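Local atomic coordinates of signal peptidase I (Enterococcus faecalis, PDB entry 4ME8), a protein that probably cleaves hydrophobic N-terminal signal or leader sequences from secreted proteins, as a serine endopeptidase of the S26 family. Residues L63-G67 with V68-E72. Numbering follows the deposited sequence.
Sequences LYING and VSLSE
Ile65 and Val68 close a two-residue beta hairpin whose type I' turn carries Asn66 and Gly67, both with positive phi. Val68 N bonds to Ile65 O at 2.9 Å, and Ile65 N to Val68 O at 3.0 Å. On the face shared by Leu63, Ile65, Val68 and Leu70, CD1 of Leu70 reaches diagonally to CG1 of Ile65 at 3.6 Å, while CB of Leu70 lies 4.2 Å from CD2 of Leu63, its neighbour across. Leu70 carries CG beside its backbone N (chi1 -69°), from where CD1, anti to CA (chi2 173°), heads back along the hairpin. Tyr64 takes the other face, its ring lying along Ser69, with CE2 of Tyr64 4.1 Å from CB of Ser69; Arg59 makes a cation-pi contact with the ring. Beyond the paired strands Glu72 crosses Leu63 at roughly a right angle, OE1 of Glu72 3.6 Å from CB of Leu63. One water accepts from Leu63 N and donates to Leu70 O and Glu72 OE1. With Tyr58 bonded to OE1 and Arg117 paired with OE2, the carboxylate is probably kept ionised, linking the sheet's outermost strand 68-70, past 62-65, to strand 56-59.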
ATOM      1  N   LEU A  63      -7.337   3.046   7.327  1.00 50.06           N
ATOM      2  CA  LEU A  63      -6.728   1.757   6.990  1.00 46.09           C
ATOM      3  C   LEU A  63      -7.144   0.643   7.959  1.00 45.66           C
ATOM      4  O   LEU A  63      -6.974   0.767   9.169  1.00 45.43           O
ATOM      5  CB  LEU A  63      -5.203   1.875   7.024  1.00 43.48           C
ATOM      6  CG  LEU A  63      -4.387   0.587   6.889  1.00 40.56           C
ATOM      7  CD1 LEU A  63      -4.718  -0.159   5.596  1.00 39.88           C
ATOM      8  CD2 LEU A  63      -2.899   0.906   6.973  1.00 38.73           C
ATOM      9  N   TYR A  64      -7.659  -0.447   7.393  1.00 45.39           N
ATOM     10  CA  TYR A  64      -8.001  -1.654   8.125  1.00 45.76           C
ATOM     11  C   TYR A  64      -7.158  -2.832   7.608  1.00 42.79           C
ATOM     12  O   TYR A  64      -7.200  -3.154   6.427  1.00 42.94           O
ATOM     13  CB  TYR A  64      -9.496  -1.959   7.951  1.00 49.29           C
ATOM     14  CG  TYR A  64     -10.417  -0.966   8.637  1.00 52.85           C
ATOM     15  CD1 TYR A  64     -10.766   0.229   8.021  1.00 55.31           C
ATOM     16  CD2 TYR A  64     -10.941  -1.228   9.900  1.00 55.31           C
ATOM     17  CE1 TYR A  64     -11.604   1.141   8.642  1.00 59.34           C
ATOM     18  CE2 TYR A  64     -11.783  -0.325  10.529  1.00 59.76           C
ATOM     19  CZ  TYR A  64     -12.111   0.857   9.891  1.00 61.61           C
ATOM     20  OH  TYR A  64     -12.937   1.755  10.505  1.00 66.79           O
ATOM     21  N   ILE A  65      -6.380  -3.446   8.499  1.00 41.06           N
ATOM     22  CA  ILE A  65      -5.638  -4.669   8.207  1.00 38.87           C
ATOM     23  C   ILE A  65      -6.210  -5.769   9.085  1.00 40.17           C
ATOM     24  O   ILE A  65      -6.160  -5.670  10.312  1.00 40.99           O
ATOM     25  CB  ILE A  65      -4.142  -4.515   8.531  1.00 36.83           C
ATOM     26  CG1 ILE A  65      -3.505  -3.397   7.698  1.00 35.86           C
ATOM     27  CG2 ILE A  65      -3.395  -5.824   8.300  1.00 36.46           C
ATOM     28  CD1 ILE A  65      -3.226  -3.752   6.261  1.00 34.73           C
ATOM     29  N   ASN A  66      -6.755  -6.811   8.466  1.00 41.08           N
ATOM     30  CA  ASN A  66      -7.453  -7.868   9.204  1.00 42.64           C
ATOM     31  C   ASN A  66      -8.512  -7.255  10.109  1.00 44.12           C
ATOM     32  O   ASN A  66      -8.705  -7.690  11.242  1.00 45.04           O
ATOM     33  CB  ASN A  66      -6.472  -8.739  10.009  1.00 42.96           C
ATOM     34  CG  ASN A  66      -5.628  -9.647   9.131  1.00 43.55           C
ATOM     35  OD1 ASN A  66      -5.911  -9.837   7.954  1.00 45.93           O
ATOM     36  ND2 ASN A  66      -4.589 -10.223   9.706  1.00 43.98           N
ATOM     37  N   GLY A  67      -9.205  -6.240   9.592  1.00 44.78           N
ATOM     38  CA  GLY A  67     -10.262  -5.551  10.341  1.00 47.25           C
ATOM     39  C   GLY A  67      -9.775  -4.667  11.481  1.00 47.18           C
ATOM     40  O   GLY A  67     -10.588  -4.161  12.256  1.00 49.93           O
ATOM     41  N   VAL A  68      -8.458  -4.468  11.580  1.00 44.38           N
ATOM     42  CA  VAL A  68      -7.874  -3.679  12.657  1.00 44.87           C
ATOM     43  C   VAL A  68      -7.511  -2.303  12.121  1.00 45.45           C
ATOM     44  O   VAL A  68      -6.712  -2.167  11.196  1.00 42.81           O
ATOM     45  CB  VAL A  68      -6.625  -4.365  13.266  1.00 42.89           C
ATOM     46  CG1 VAL A  68      -5.967  -3.474  14.315  1.00 43.35           C
ATOM     47  CG2 VAL A  68      -7.007  -5.716  13.857  1.00 43.68           C
ATOM     48  N   SER A  69      -8.118  -1.289  12.719  1.00 49.71           N
ATOM     49  CA  SER A  69      -7.897   0.096  12.356  1.00 51.46           C
ATOM     50  C   SER A  69      -6.467   0.528  12.724  1.00 50.43           C
ATOM     51  O   SER A  69      -6.009   0.288  13.841  1.00 50.33           O
ATOM     52  CB  SER A  69      -8.923   0.964  13.094  1.00 56.41           C
ATOM     53  OG  SER A  69      -8.841   2.300  12.664  1.00 59.75           O
ATOM     54  N   LEU A  70      -5.774   1.164  11.780  1.00 50.19           N
ATOM     55  CA  LEU A  70      -4.403   1.630  11.982  1.00 49.35           C
ATOM     56  C   LEU A  70      -4.269   3.083  11.564  1.00 51.42           C
ATOM     57  O   LEU A  70      -4.674   3.449  10.464  1.00 51.14           O
ATOM     58  CB  LEU A  70      -3.451   0.792  11.131  1.00 47.01           C
ATOM     59  CG  LEU A  70      -3.284  -0.665  11.579  1.00 46.88           C
ATOM     60  CD1 LEU A  70      -2.463  -1.454  10.572  1.00 44.00           C
ATOM     61  CD2 LEU A  70      -2.645  -0.713  12.966  1.00 47.71           C
ATOM     62  N   SER A  71      -3.685   3.910  12.421  1.00 54.50           N
ATOM     63  CA  SER A  71      -3.437   5.302  12.055  1.00 58.06           C
ATOM     64  C   SER A  71      -2.286   5.440  11.051  1.00 55.63           C
ATOM     65  O   SER A  71      -1.481   4.521  10.865  1.00 51.90           O
ATOM     66  CB  SER A  71      -3.204   6.177  13.293  1.00 63.41           C
ATOM     67  OG  SER A  71      -2.526   5.476  14.312  1.00 64.94           O
ATOM     68  N   GLU A  72      -2.250   6.589  10.381  1.00 57.89           N
ATOM     69  CA  GLU A  72      -1.202   6.930   9.424  1.00 57.01           C
ATOM     70  C   GLU A  72      -0.835   8.405   9.613  1.00 63.19           C
ATOM     71  O   GLU A  72      -1.280   9.272   8.867  1.00 65.84           O
ATOM     72  CB  GLU A  72      -1.685   6.670   7.991  1.00 55.19           C
ATOM     73  CG  GLU A  72      -1.913   5.193   7.671  1.00 52.26           C
ATOM     74  CD  GLU A  72      -2.560   4.959   6.316  1.00 50.56           C
ATOM     75  OE1 GLU A  72      -3.803   5.061   6.228  1.00 51.10           O
ATOM     76  OE2 GLU A  72      -1.835   4.643   5.340  1.00 48.72           O
TER
HETATM   77  O   HOH W   1      -5.325   5.046   8.329  1.00 39.65           O